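Long-range contacts in laccase (Uncultured bacterium, PDB 4F7K), which probably couples the one-electron oxidation of phenol-type substrates to the reduction of dioxygen to water, as laccases of the multicopper oxidase family do: residues H131-M136 with V184-I189; I341-D346 with D374-D379; H62-D67 with Y89-P94; F49-G54 with D79-G84. All coordinates share one frame; numbering follows the deposited sequence.

Contact 1 (H131-M136 with V184-I189)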
loop_
_atom_site.group_PDB
_atom_site.type_symbol
_atom_site.label_atom_id
_atom_site.label_comp_id
_atom_site.label_asym_id
_atom_site.label_seq_id
_atom_site.Cartn_x
_atom_site.Cartn_y
_atom_site.Cartn_z
ATOM N N HIS A 131 -7.402 -16.922 -10.515
ATOM C CA HIS A 131 -6.393 -16.752 -9.459
ATOM C C HIS A 131 -6.367 -15.314 -8.996
ATOM O O HIS A 131 -6.466 -14.385 -9.799
ATOM C CB HIS A 131 -4.997 -17.133 -9.946
ATOM C CG HIS A 131 -4.868 -18.560 -10.376
ATOM N ND1 HIS A 131 -5.020 -18.958 -11.687
ATOM C CD2 HIS A 131 -4.612 -19.683 -9.667
ATOM C CE1 HIS A 131 -4.848 -20.264 -11.769
ATOM N NE2 HIS A 131 -4.608 -20.731 -10.555
ATOM N N ASP A 132 -6.225 -15.152 -7.690
ATOM C CA ASP A 132 -6.206 -13.869 -7.040
ATOM C C ASP A 132 -4.857 -13.772 -6.333
ATOM O O ASP A 132 -4.669 -14.358 -5.268
ATOM C CB ASP A 132 -7.385 -13.800 -6.057
ATOM C CG ASP A 132 -7.508 -12.450 -5.355
ATOM O OD1 ASP A 132 -6.507 -11.667 -5.280
ATOM O OD2 ASP A 132 -8.629 -12.185 -4.847
ATOM N N LEU A 133 -3.933 -13.021 -6.943
ATOM C CA LEU A 133 -2.535 -12.941 -6.483
ATOM C C LEU A 133 -2.184 -11.545 -5.985
ATOM O O LEU A 133 -2.684 -10.545 -6.512
ATOM C CB LEU A 133 -1.553 -13.349 -7.598
ATOM C CG LEU A 133 -1.937 -14.642 -8.340
ATOM C CD1 LEU A 133 -1.201 -14.825 -9.677
ATOM C CD2 LEU A 133 -1.804 -15.895 -7.451
ATOM N N ILE A 134 -1.329 -11.492 -4.962
ATOM C CA ILE A 134 -0.896 -10.233 -4.380
ATOM C C ILE A 134 0.550 -10.001 -4.791
ATOM O O ILE A 134 1.373 -10.894 -4.646
ATOM C CB ILE A 134 -1.032 -10.295 -2.839
ATOM C CG1 ILE A 134 -2.517 -10.306 -2.429
ATOM C CG2 ILE A 134 -0.239 -9.175 -2.146
ATOM C CD1 ILE A 134 -2.780 -10.877 -1.028
ATOM N N ILE A 135 0.857 -8.801 -5.283
ATOM C CA ILE A 135 2.175 -8.492 -5.799
ATOM C C ILE A 135 2.737 -7.322 -5.019
ATOM O O ILE A 135 2.339 -6.155 -5.251
ATOM C CB ILE A 135 2.148 -8.056 -7.305
ATOM C CG1 ILE A 135 1.098 -8.839 -8.111
ATOM C CG2 ILE A 135 3.563 -8.096 -7.903
ATOM C CD1 ILE A 135 1.294 -10.294 -8.143
ATOM N N MET A 136 3.692 -7.631 -4.143
ATOM C CA MET A 136 4.326 -6.636 -3.303
ATOM C C MET A 136 5.690 -6.295 -3.895
ATOM O O MET A 136 6.595 -7.169 -4.036
ATOM C CB MET A 136 4.408 -7.114 -1.837
ATOM C CG MET A 136 3.029 -7.142 -1.131
ATOM S SD MET A 136 2.952 -8.287 0.312
ATOM C CE MET A 136 2.985 -9.929 -0.454
ATOM N N VAL A 184 -6.750 -13.652 -14.290
ATOM C CA VAL A 184 -6.120 -13.360 -12.998
ATOM C C VAL A 184 -6.471 -11.996 -12.451
ATOM O O VAL A 184 -6.519 -11.023 -13.192
ATOM C CB VAL A 184 -4.575 -13.519 -13.033
ATOM C CG1 VAL A 184 -4.199 -14.930 -13.431
ATOM C CG2 VAL A 184 -3.918 -12.471 -13.958
ATOM N N ARG A 185 -6.713 -11.935 -11.144
ATOM C CA ARG A 185 -6.712 -10.680 -10.398
ATOM C C ARG A 185 -5.314 -10.462 -9.787
ATOM O O ARG A 185 -4.812 -11.317 -9.080
ATOM C CB ARG A 185 -7.798 -10.689 -9.315
ATOM C CG ARG A 185 -7.985 -9.343 -8.617
ATOM C CD ARG A 185 -9.101 -9.401 -7.599
ATOM N NE ARG A 185 -9.357 -8.089 -6.990
ATOM C CZ ARG A 185 -10.497 -7.753 -6.366
ATOM N NH1 ARG A 185 -11.472 -8.644 -6.251
ATOM N NH2 ARG A 185 -10.654 -6.537 -5.830
ATOM N N LEU A 186 -4.691 -9.336 -10.134
ATOM C CA LEU A 186 -3.376 -8.970 -9.686
ATOM C C LEU A 186 -3.454 -7.706 -8.814
ATOM O O LEU A 186 -3.770 -6.623 -9.314
ATOM C CB LEU A 186 -2.446 -8.745 -10.904
ATOM C CG LEU A 186 -2.257 -9.936 -11.862
ATOM C CD1 LEU A 186 -1.548 -9.501 -13.112
ATOM C CD2 LEU A 186 -1.485 -11.076 -11.211
ATOM N N ARG A 187 -3.183 -7.886 -7.520
ATOM C CA ARG A 187 -3.210 -6.836 -6.485
ATOM C C ARG A 187 -1.819 -6.271 -6.219
ATOM O O ARG A 187 -1.023 -6.859 -5.460
ATOM C CB ARG A 187 -3.817 -7.397 -5.195
ATOM C CG ARG A 187 -5.287 -7.907 -5.378
ATOM C CD ARG A 187 -5.763 -8.462 -4.074
ATOM N NE ARG A 187 -7.013 -9.215 -4.155
ATOM C CZ ARG A 187 -8.193 -8.779 -3.691
ATOM N NH1 ARG A 187 -8.302 -7.565 -3.159
ATOM N NH2 ARG A 187 -9.272 -9.565 -3.778
ATOM N N LEU A 188 -1.525 -5.144 -6.874
ATOM C CA LEU A 188 -0.186 -4.610 -6.871
ATOM C C LEU A 188 -0.083 -3.663 -5.717
ATOM O O LEU A 188 -0.940 -2.803 -5.524
ATOM C CB LEU A 188 0.139 -3.839 -8.168
ATOM C CG LEU A 188 0.560 -4.595 -9.436
ATOM C CD1 LEU A 188 -0.357 -5.736 -9.839
ATOM C CD2 LEU A 188 0.687 -3.579 -10.594
ATOM N N ILE A 189 0.989 -3.819 -4.962
ATOM C CA ILE A 189 1.223 -2.948 -3.854
ATOM C C ILE A 189 2.670 -2.512 -3.881
ATOM O O ILE A 189 3.561 -3.379 -3.879
ATOM C CB ILE A 189 0.968 -3.643 -2.499
ATOM C CG1 ILE A 189 -0.410 -4.320 -2.480
ATOM C CG2 ILE A 189 1.118 -2.613 -1.389
ATOM C CD1 ILE A 189 -0.698 -5.192 -1.225
#

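Contact 2 (I341-D346 with D374-D379)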
loop_
_atom_site.group_PDB
_atom_site.type_symbol
_atom_site.label_atom_id
_atom_site.label_comp_id
_atom_site.label_asym_id
_atom_site.label_seq_id
_atom_site.Cartn_x
_atom_site.Cartn_y
_atom_site.Cartn_z
ATOM N N ILE A 341 -6.899 20.681 0.490
ATOM C CA ILE A 341 -5.554 20.876 1.006
ATOM C C ILE A 341 -4.604 21.093 -0.162
ATOM O O ILE A 341 -4.538 20.271 -1.072
ATOM C CB ILE A 341 -5.059 19.701 1.925
ATOM C CG1 ILE A 341 -6.071 19.477 3.054
ATOM C CG2 ILE A 341 -3.664 20.031 2.496
ATOM C CD1 ILE A 341 -5.761 18.332 4.001
ATOM N N ARG A 342 -3.915 22.227 -0.144
ATOM C CA ARG A 342 -2.862 22.508 -1.094
ATOM C C ARG A 342 -1.574 22.008 -0.500
ATOM O O ARG A 342 -1.206 22.412 0.606
ATOM C CB ARG A 342 -2.752 24.006 -1.331
ATOM C CG ARG A 342 -1.700 24.399 -2.344
ATOM C CD ARG A 342 -2.094 25.684 -3.085
ATOM N NE ARG A 342 -3.129 25.420 -4.084
ATOM C CZ ARG A 342 -3.665 26.339 -4.886
ATOM N NH1 ARG A 342 -3.267 27.604 -4.824
ATOM N NH2 ARG A 342 -4.601 25.987 -5.754
ATOM N N LEU A 343 -0.902 21.132 -1.236
ATOM C CA LEU A 343 0.367 20.531 -0.807
ATOM C C LEU A 343 1.507 21.129 -1.617
ATOM O O LEU A 343 1.605 20.900 -2.822
ATOM C CB LEU A 343 0.317 19.016 -1.000
ATOM C CG LEU A 343 -0.797 18.320 -0.212
ATOM C CD1 LEU A 343 -1.041 16.927 -0.781
ATOM C CD2 LEU A 343 -0.452 18.243 1.283
ATOM N N VAL A 344 2.343 21.922 -0.964
ATOM C CA VAL A 344 3.406 22.655 -1.650
ATOM C C VAL A 344 4.750 21.967 -1.384
ATOM O O VAL A 344 5.234 21.926 -0.257
ATOM C CB VAL A 344 3.428 24.153 -1.219
ATOM C CG1 VAL A 344 4.529 24.948 -1.943
ATOM C CG2 VAL A 344 2.049 24.817 -1.466
ATOM N N ASN A 345 5.321 21.380 -2.426
ATOM C CA ASN A 345 6.658 20.794 -2.335
ATOM C C ASN A 345 7.710 21.710 -2.951
ATOM O O ASN A 345 7.962 21.631 -4.145
ATOM C CB ASN A 345 6.698 19.422 -3.022
ATOM C CG ASN A 345 8.014 18.677 -2.774
ATOM O OD1 ASN A 345 8.942 19.195 -2.147
ATOM N ND2 ASN A 345 8.093 17.458 -3.275
ATOM N N ASP A 346 8.324 22.570 -2.142
ATOM C CA ASP A 346 9.415 23.416 -2.621
ATOM C C ASP A 346 10.819 22.902 -2.260
ATOM O O ASP A 346 11.751 23.702 -2.098
ATOM C CB ASP A 346 9.218 24.879 -2.172
ATOM C CG ASP A 346 8.906 25.006 -0.676
ATOM O OD1 ASP A 346 8.871 23.962 0.033
ATOM O OD2 ASP A 346 8.680 26.153 -0.219
ATOM N N ASP A 374 -5.619 6.963 -0.999
ATOM C CA ASP A 374 -5.345 7.237 0.398
ATOM C C ASP A 374 -3.875 7.684 0.571
ATOM O O ASP A 374 -3.480 8.117 1.662
ATOM C CB ASP A 374 -5.763 6.061 1.326
ATOM C CG ASP A 374 -5.059 4.746 0.997
ATOM O OD1 ASP A 374 -3.813 4.767 0.766
ATOM O OD2 ASP A 374 -5.754 3.676 0.981
ATOM N N THR A 375 -3.109 7.629 -0.523
ATOM C CA THR A 375 -1.699 7.965 -0.522
ATOM C C THR A 375 -1.407 8.639 -1.838
ATOM O O THR A 375 -1.764 8.110 -2.895
ATOM C CB THR A 375 -0.823 6.669 -0.481
ATOM O OG1 THR A 375 -1.232 5.833 0.602
ATOM C CG2 THR A 375 0.666 6.970 -0.355
ATOM N N THR A 376 -0.716 9.765 -1.790
ATOM C CA THR A 376 -0.396 10.465 -2.999
ATOM C C THR A 376 1.080 10.844 -3.074
ATOM O O THR A 376 1.840 10.553 -2.156
ATOM C CB THR A 376 -1.321 11.669 -3.219
ATOM O OG1 THR A 376 -1.073 12.202 -4.513
ATOM C CG2 THR A 376 -1.153 12.737 -2.143
ATOM N N LEU A 377 1.494 11.414 -4.194
ATOM C CA LEU A 377 2.899 11.750 -4.400
ATOM C C LEU A 377 2.991 13.130 -4.965
ATOM O O LEU A 377 2.322 13.425 -5.947
ATOM C CB LEU A 377 3.616 10.781 -5.362
ATOM C CG LEU A 377 5.103 11.199 -5.476
ATOM C CD1 LEU A 377 6.016 10.343 -4.610
ATOM C CD2 LEU A 377 5.602 11.300 -6.928
ATOM N N VAL A 378 3.783 13.982 -4.329
ATOM C CA VAL A 378 3.993 15.333 -4.841
ATOM C C VAL A 378 5.448 15.505 -5.208
ATOM O O VAL A 378 6.324 15.567 -4.339
ATOM C CB VAL A 378 3.581 16.416 -3.838
ATOM C CG1 VAL A 378 3.756 17.818 -4.451
ATOM C CG2 VAL A 378 2.127 16.207 -3.400
ATOM N N ASP A 379 5.698 15.584 -6.510
ATOM C CA ASP A 379 7.050 15.730 -6.982
ATOM C C ASP A 379 7.687 17.041 -6.567
ATOM O O ASP A 379 7.002 17.990 -6.163
ATOM C CB ASP A 379 7.151 15.502 -8.485
ATOM C CG ASP A 379 8.380 14.660 -8.857
ATOM O OD1 ASP A 379 9.539 15.013 -8.461
ATOM O OD2 ASP A 379 8.163 13.621 -9.531
#

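Contact 3 (H62-D67 with Y89-P94)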
loop_
_atom_site.group_PDB
_atom_site.type_symbol
_atom_site.label_atom_id
_atom_site.label_comp_id
_atom_site.label_asym_id
_atom_site.label_seq_id
_atom_site.Cartn_x
_atom_site.Cartn_y
_atom_site.Cartn_z
ATOM N N HIS A 62 -3.117 0.436 6.729
ATOM C CA HIS A 62 -2.927 1.478 5.714
ATOM C C HIS A 62 -4.086 1.582 4.712
ATOM O O HIS A 62 -4.283 0.687 3.898
ATOM C CB HIS A 62 -1.578 1.242 4.985
ATOM C CG HIS A 62 -1.112 2.436 4.207
ATOM N ND1 HIS A 62 0.029 3.126 4.528
ATOM C CD2 HIS A 62 -1.664 3.094 3.154
ATOM C CE1 HIS A 62 0.177 4.152 3.703
ATOM N NE2 HIS A 62 -0.827 4.141 2.846
ATOM N N GLY A 63 -4.876 2.650 4.798
ATOM C CA GLY A 63 -6.121 2.802 3.995
ATOM C C GLY A 63 -7.439 2.392 4.649
ATOM O O GLY A 63 -8.536 2.527 4.064
ATOM N N LEU A 64 -7.365 1.892 5.868
ATOM C CA LEU A 64 -8.579 1.456 6.542
ATOM C C LEU A 64 -9.290 2.691 7.090
ATOM O O LEU A 64 -8.725 3.439 7.877
ATOM C CB LEU A 64 -8.260 0.440 7.650
ATOM C CG LEU A 64 -8.148 -1.068 7.328
ATOM C CD1 LEU A 64 -9.433 -1.615 6.698
ATOM C CD2 LEU A 64 -6.957 -1.427 6.444
ATOM N N ARG A 65 -10.524 2.902 6.639
ATOM C CA ARG A 65 -11.389 3.939 7.146
ATOM C C ARG A 65 -12.078 3.365 8.370
ATOM O O ARG A 65 -13.262 2.981 8.298
ATOM C CB ARG A 65 -12.465 4.287 6.108
ATOM C CG ARG A 65 -11.965 4.912 4.800
ATOM C CD ARG A 65 -12.953 4.557 3.692
ATOM N NE ARG A 65 -13.780 5.686 3.339
ATOM C CZ ARG A 65 -14.900 5.622 2.626
ATOM N NH1 ARG A 65 -15.396 4.467 2.172
ATOM N NH2 ARG A 65 -15.541 6.739 2.395
ATOM N N ILE A 66 -11.354 3.304 9.486
ATOM C CA ILE A 66 -11.795 2.545 10.672
ATOM C C ILE A 66 -11.873 3.377 11.950
ATOM O O ILE A 66 -11.532 4.568 11.952
ATOM C CB ILE A 66 -10.857 1.341 10.937
ATOM C CG1 ILE A 66 -9.416 1.817 11.222
ATOM C CG2 ILE A 66 -10.931 0.351 9.784
ATOM C CD1 ILE A 66 -8.460 0.708 11.706
ATOM N N ASP A 67 -12.313 2.734 13.038
ATOM C CA ASP A 67 -12.288 3.354 14.361
ATOM C C ASP A 67 -10.880 3.882 14.688
ATOM O O ASP A 67 -9.872 3.157 14.581
ATOM C CB ASP A 67 -12.790 2.362 15.418
ATOM C CG ASP A 67 -12.559 2.835 16.869
ATOM O OD1 ASP A 67 -12.242 4.025 17.109
ATOM O OD2 ASP A 67 -12.707 1.975 17.781
ATOM N N TYR A 89 -6.041 -5.308 18.379
ATOM C CA TYR A 89 -6.657 -4.493 17.310
ATOM C C TYR A 89 -7.960 -5.105 16.858
ATOM O O TYR A 89 -8.002 -6.244 16.380
ATOM C CB TYR A 89 -5.740 -4.313 16.101
ATOM C CG TYR A 89 -4.533 -3.459 16.385
ATOM C CD1 TYR A 89 -4.627 -2.057 16.351
ATOM C CD2 TYR A 89 -3.284 -4.048 16.696
ATOM C CE1 TYR A 89 -3.508 -1.243 16.609
ATOM C CE2 TYR A 89 -2.156 -3.234 16.969
ATOM C CZ TYR A 89 -2.287 -1.840 16.917
ATOM O OH TYR A 89 -1.202 -1.046 17.161
ATOM N N SER A 90 -9.028 -4.351 16.986
ATOM C CA SER A 90 -10.315 -4.866 16.589
ATOM C C SER A 90 -11.162 -3.814 15.870
ATOM O O SER A 90 -11.570 -2.824 16.469
ATOM C CB SER A 90 -11.036 -5.442 17.801
ATOM O OG SER A 90 -12.410 -5.538 17.517
ATOM N N PHE A 91 -11.420 -4.039 14.587
ATOM C CA PHE A 91 -12.190 -3.097 13.783
ATOM C C PHE A 91 -12.959 -3.809 12.677
ATOM O O PHE A 91 -12.540 -4.873 12.181
ATOM C CB PHE A 91 -11.244 -2.067 13.154
ATOM C CG PHE A 91 -10.100 -2.694 12.415
ATOM C CD1 PHE A 91 -10.207 -2.978 11.065
ATOM C CD2 PHE A 91 -8.916 -3.017 13.079
ATOM C CE1 PHE A 91 -9.163 -3.570 10.391
ATOM C CE2 PHE A 91 -7.865 -3.605 12.410
ATOM C CZ PHE A 91 -7.980 -3.881 11.073
ATOM N N ARG A 92 -14.086 -3.207 12.303
ATOM C CA ARG A 92 -14.869 -3.626 11.138
ATOM C C ARG A 92 -14.240 -2.983 9.904
ATOM O O ARG A 92 -13.888 -1.801 9.934
ATOM C CB ARG A 92 -16.343 -3.220 11.289
ATOM C CG ARG A 92 -17.123 -4.098 12.290
ATOM C CD ARG A 92 -18.668 -3.929 12.194
ATOM N NE ARG A 92 -19.396 -4.655 13.250
ATOM C CZ ARG A 92 -19.750 -5.937 13.178
ATOM N NH1 ARG A 92 -19.456 -6.650 12.095
ATOM N NH2 ARG A 92 -20.409 -6.509 14.190
ATOM N N ALA A 93 -14.050 -3.753 8.838
ATOM C CA ALA A 93 -13.539 -3.190 7.590
ATOM C C ALA A 93 -14.720 -2.870 6.684
ATOM O O ALA A 93 -15.474 -3.766 6.307
ATOM C CB ALA A 93 -12.550 -4.142 6.911
ATOM N N PRO A 94 -14.923 -1.582 6.365
ATOM C CA PRO A 94 -16.152 -1.206 5.668
ATOM C C PRO A 94 -15.996 -1.180 4.138
ATOM O O PRO A 94 -16.997 -1.103 3.421
ATOM C CB PRO A 94 -16.418 0.208 6.207
ATOM C CG PRO A 94 -14.999 0.765 6.372
ATOM C CD PRO A 94 -14.127 -0.398 6.757
HETATM O O HOH W 1 -13.554 -1.006 16.415
HETATM O O HOH W 2 -14.106 0.088 12.874
#

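Contact 4 (F49-G54 with D79-G84)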
loop_
_atom_site.group_PDB
_atom_site.type_symbol
_atom_site.label_atom_id
_atom_site.label_comp_id
_atom_site.label_asym_id
_atom_site.label_seq_id
_atom_site.Cartn_x
_atom_site.Cartn_y
_atom_site.Cartn_z
ATOM N N PHE A 49 -1.812 -8.210 18.425
ATOM C CA PHE A 49 -0.437 -7.811 18.166
ATOM C C PHE A 49 0.480 -8.107 19.349
ATOM O O PHE A 49 0.191 -7.705 20.476
ATOM C CB PHE A 49 -0.346 -6.320 17.826
ATOM C CG PHE A 49 1.065 -5.820 17.605
ATOM C CD1 PHE A 49 1.900 -6.397 16.633
ATOM C CD2 PHE A 49 1.549 -4.762 18.343
ATOM C CE1 PHE A 49 3.212 -5.904 16.408
ATOM C CE2 PHE A 49 2.853 -4.255 18.135
ATOM C CZ PHE A 49 3.699 -4.845 17.176
ATOM N N GLN A 50 1.589 -8.782 19.067
ATOM C CA GLN A 50 2.588 -9.146 20.070
ATOM C C GLN A 50 3.973 -8.621 19.661
ATOM O O GLN A 50 4.473 -8.969 18.603
ATOM C CB GLN A 50 2.681 -10.663 20.205
ATOM C CG GLN A 50 1.418 -11.342 20.627
ATOM C CD GLN A 50 1.467 -11.705 22.077
ATOM O OE1 GLN A 50 2.238 -11.113 22.866
ATOM N NE2 GLN A 50 0.667 -12.690 22.455
ATOM N N ASN A 51 4.582 -7.815 20.521
ATOM C CA ASN A 51 5.873 -7.176 20.230
ATOM C C ASN A 51 7.074 -8.022 20.688
ATOM O O ASN A 51 7.419 -8.032 21.882
ATOM C CB ASN A 51 5.885 -5.788 20.876
ATOM C CG ASN A 51 7.137 -4.989 20.562
ATOM O OD1 ASN A 51 8.159 -5.529 20.128
ATOM N ND2 ASN A 51 7.073 -3.683 20.823
ATOM N N GLN A 52 7.690 -8.755 19.757
ATOM C CA GLN A 52 8.940 -9.496 20.061
ATOM C C GLN A 52 10.151 -8.901 19.325
ATOM O O GLN A 52 11.027 -9.637 18.871
ATOM C CB GLN A 52 8.835 -10.994 19.721
ATOM C CG GLN A 52 7.690 -11.725 20.424
ATOM C CD GLN A 52 7.716 -13.240 20.201
ATOM O OE1 GLN A 52 8.387 -13.753 19.289
ATOM N NE2 GLN A 52 6.980 -13.962 21.028
ATOM N N ILE A 53 10.208 -7.582 19.198
ATOM C CA ILE A 53 11.296 -6.993 18.425
ATOM C C ILE A 53 12.260 -6.163 19.256
ATOM O O ILE A 53 13.227 -5.608 18.707
ATOM C CB ILE A 53 10.806 -6.162 17.194
ATOM C CG1 ILE A 53 10.111 -4.873 17.644
ATOM C CG2 ILE A 53 9.966 -7.034 16.241
ATOM C CD1 ILE A 53 9.747 -3.926 16.521
ATOM N N GLY A 54 12.003 -6.075 20.561
ATOM C CA GLY A 54 12.954 -5.469 21.478
ATOM C C GLY A 54 12.829 -3.959 21.580
ATOM O O GLY A 54 13.586 -3.338 22.320
ATOM N N ASP A 79 -1.002 4.379 23.314
ATOM C CA ASP A 79 0.346 4.259 23.823
ATOM C C ASP A 79 1.111 3.339 22.874
ATOM O O ASP A 79 0.538 2.404 22.305
ATOM C CB ASP A 79 0.323 3.648 25.223
ATOM C CG ASP A 79 -0.437 4.512 26.223
ATOM O OD1 ASP A 79 -0.424 5.754 26.053
ATOM O OD2 ASP A 79 -1.045 3.943 27.169
ATOM N N VAL A 80 2.400 3.610 22.711
ATOM C CA VAL A 80 3.312 2.687 22.064
ATOM C C VAL A 80 3.217 1.304 22.741
ATOM O O VAL A 80 2.945 1.203 23.938
ATOM C CB VAL A 80 4.746 3.261 22.107
ATOM C CG1 VAL A 80 5.328 3.176 23.536
ATOM C CG2 VAL A 80 5.653 2.594 21.079
ATOM N N VAL A 81 3.395 0.240 21.965
ATOM C CA VAL A 81 3.422 -1.104 22.515
ATOM C C VAL A 81 4.860 -1.398 22.905
ATOM O O VAL A 81 5.738 -1.527 22.046
ATOM C CB VAL A 81 2.879 -2.145 21.491
ATOM C CG1 VAL A 81 2.799 -3.549 22.111
ATOM C CG2 VAL A 81 1.509 -1.711 20.978
ATOM N N GLU A 82 5.126 -1.444 24.204
ATOM C CA GLU A 82 6.484 -1.652 24.661
ATOM C C GLU A 82 6.915 -3.053 24.278
ATOM O O GLU A 82 6.073 -3.900 23.969
ATOM C CB GLU A 82 6.601 -1.413 26.168
ATOM C CG GLU A 82 6.371 0.057 26.578
ATOM C CD GLU A 82 7.418 1.064 26.019
ATOM O OE1 GLU A 82 8.292 0.711 25.181
ATOM O OE2 GLU A 82 7.362 2.248 26.423
ATOM N N ALA A 83 8.219 -3.286 24.246
ATOM C CA ALA A 83 8.727 -4.598 23.929
ATOM C C ALA A 83 8.170 -5.597 24.939
ATOM O O ALA A 83 8.030 -5.282 26.124
ATOM C CB ALA A 83 10.245 -4.586 23.929
ATOM N N GLY A 84 7.797 -6.775 24.453
ATOM C CA GLY A 84 7.239 -7.816 25.292
ATOM C C GLY A 84 5.751 -7.630 25.547
ATOM O O GLY A 84 5.119 -8.460 26.192
#

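Contact 1 (H131-M136 with V184-I189)
Asp132 and Arg187 meet edge to edge across two parallel strands, with the carboxylate and guanidinium planes only 5° apart. Arg187 offers the side of its guanidinium that carries NE. NE lies 2.7 Å from Asp132 OD1 and NH2 lies 2.9 Å from Asp132 OD2, each oxygen using its syn lone pair, and the two nearly straight bonds of this salt bridge hold both groups flat. Asp132 reaches the guanidinium because its CG stands opposite the backbone N (chi1 -177°), while the extended chain of Arg187 slants across Ile134, CD sitting 4.1 Å from Ile134 CG1. Thr98 takes the remaining nitrogen, NH1. Arg185 NE lies over one face of the Arg187 guanidinium, near its centre; the like charges are probably offset by Asp132 and by the salt bridges of Arg185 to Asp234 and Glu123. A leucine in place of Arg187 would probably deprive the Asp132 carboxylate of both bonds of this salt bridge and uncover a face of the Arg185 guanidinium.

The other face of the sheet is greasy. Leu133 CD1 packs 4.1 Å from Leu186 CD2, and Ile135 CG1 lies 3.8 Å from Leu188 CD1, each pair side by side and pointing the same way; Phe247 of strand 245-249 packs against Ile135, Leu186 and Leu188. Five backbone hydrogen bonds, such as Ile135 N to Arg187 O at 2.7 Å, join the strands. They form an inner parallel pair of a mixed sheet, flanked by strands 167-173 and 232-239, consistent with the cupredoxin fold of multicopper oxidases.

Contact 2 (I341-D346 with D374-D379)
Asn345 ND2 gives a hydrogen bond to Val378 O, 2.8 Å away, and another to Phe349 O, while Asp379 O stands 3.1 Å from the same nitrogen. Val378 O lies near the amide plane of Asn345, but the approach is less favourable at the other end: the nitrogen sits 38° out of the carbonyl plane, above it and off the lone pairs. The amide points this way because CG is trans to the backbone N (chi1 -171°), and Thr347 OG1 binds OD1, so both ends of the group are held. An alanine at Asn345 would probably cost Val378 O its side-chain donor and leave the chain around Phe349 less firmly tied.

Asn345 CB rests 3.6 Å from Val378 CG1. The second branch of that valine, CG2, slants across Leu343, 4.1 Å from Leu343 CB. Here the two sheets of a cupredoxin-like sandwich meet: strand 337-344 belongs to one, and strand 375-378 is an outermost strand of the other, so Val378 and Leu343 pack between layers and not along a shared sheet. Around them, Asn345 also touches His351 of strand 351-355, and Val378 touches Arg384 of strand 383-390. Further along, Leu343 CD1 comes within 4.4 Å of Thr376 CG2, the hydroxyl of Thr376 being bonded to Glu362.

Contact 3 (H62-D67 with Y89-P94)
Ile66 and Phe91 meet with both side chains in an uncommon pose: Ile66 CG1 (chi1 61°) and Phe91 CG (chi1 52°) each stand between the backbone N and the carbonyl carbon, the crowded position. The result is a CH-pi contact, Ile66 CD1 lying over the ring face 4.0 Å from the centroid and 18° off the normal. The other branch, Ile66 CG2, presses on Phe91 CD1 at 3.6 Å. Leu64 crosses the ring at about a right angle, its CG 4.1 Å from Phe91 CE1, and its CD1 continues to Ala93 CB.

Phe91 sits near the end of strand 86-92, an outermost strand of one sheet of this cupredoxin-type domain, whereas residues 62-67 leave strand 59-62, an outermost strand of the other. Leu64 from the loop and Ala93 from beyond the strand both pack on strand 116-122, on Leu119 and Val121. The loop starts at the His-Gly end of a His-Trp-His-Gly sequence; in relatives the histidines of such a motif bind the trinuclear copper centre.

Arg65 is the centre of an inverse gamma turn, with a weak bond from Ile66 N to Leu64 O. Its own carbonyl O meets Pro94 CG at 3.4 Å, and its guanidinium forms a salt bridge with Asp95. No direct hydrogen bond joins the two segments, but water does: one molecule donates to Ser90 O over 2.7 Å and, weakly, to Asp67 OD2, while a second accepts from Asp67 N at 3.2 Å and, weakly, from Arg92 N.

Contact 4 (F49-G54 with D79-G84)
Asn51 ties the end of its strand to the loop 79-84 with both its side chain and its backbone. Its ND2 donates to Val81 O over 2.8 Å, and Gly84 N returns a bond to Asn51 O at 2.9 Å. The side-chain bond is bent (134° at the hydrogen): Val81 O lies close to the amide plane, but the nitrogen comes in from above the plane of the carbonyl. ND2 is also bonded to Glu55 O. At the other end of the amide, OD1 accepts from Ile53 N over 3.0 Å, nearly straight at 167°, which makes an Asx turn just where strand 44-51 finishes. With CG swung away from the backbone N (chi1 -176°), the amide bridges its own turn and the neighbouring loop.

Around this polar knot the packing is modest. Val81 CG1 touches Asn51 CB at 4.0 Å, and Val81 CB lies near the plane of the Phe49 ring, 4.0 Å from Phe49 CE2 at the edge. Ala83 CB rests 3.5 Å from Gly54 C, where both residues are exposed. One residue beyond Gly84, Gly85 pairs with Asn51 as strand 86-92 approaches.

With oxygen and nitrogen both engaged, the amide of Asn51 is probably fixed in rotation, its oxygen closing the Asx turn at the end of strand 44-51 and its nitrogen tying that turn to the loop 79-84.

From the N terminus, contacts 4 and 3 come first and cross: strand 44-51 opens contact 4, residues 62-67 open contact 3, then 79-84 and 89-94 close them in that order. Both fasten the long connection between strands 59-62 and 86-92 onto one sheet, where Tyr89 CE2 packs 3.7 Å from Phe49 CB. Contact 1 follows in series, closing a 47-residue excursion within the second multicopper oxidase region, and contact 2 closes a shorter loop in the third. Contacts 1 and 2 lie on opposite sides of the chain's centre. Contacts 2 and 3 touch, Thr375 OG1 lying 2.8 Å from His62 NE2 in a probable hydrogen bond that links the first and third regions.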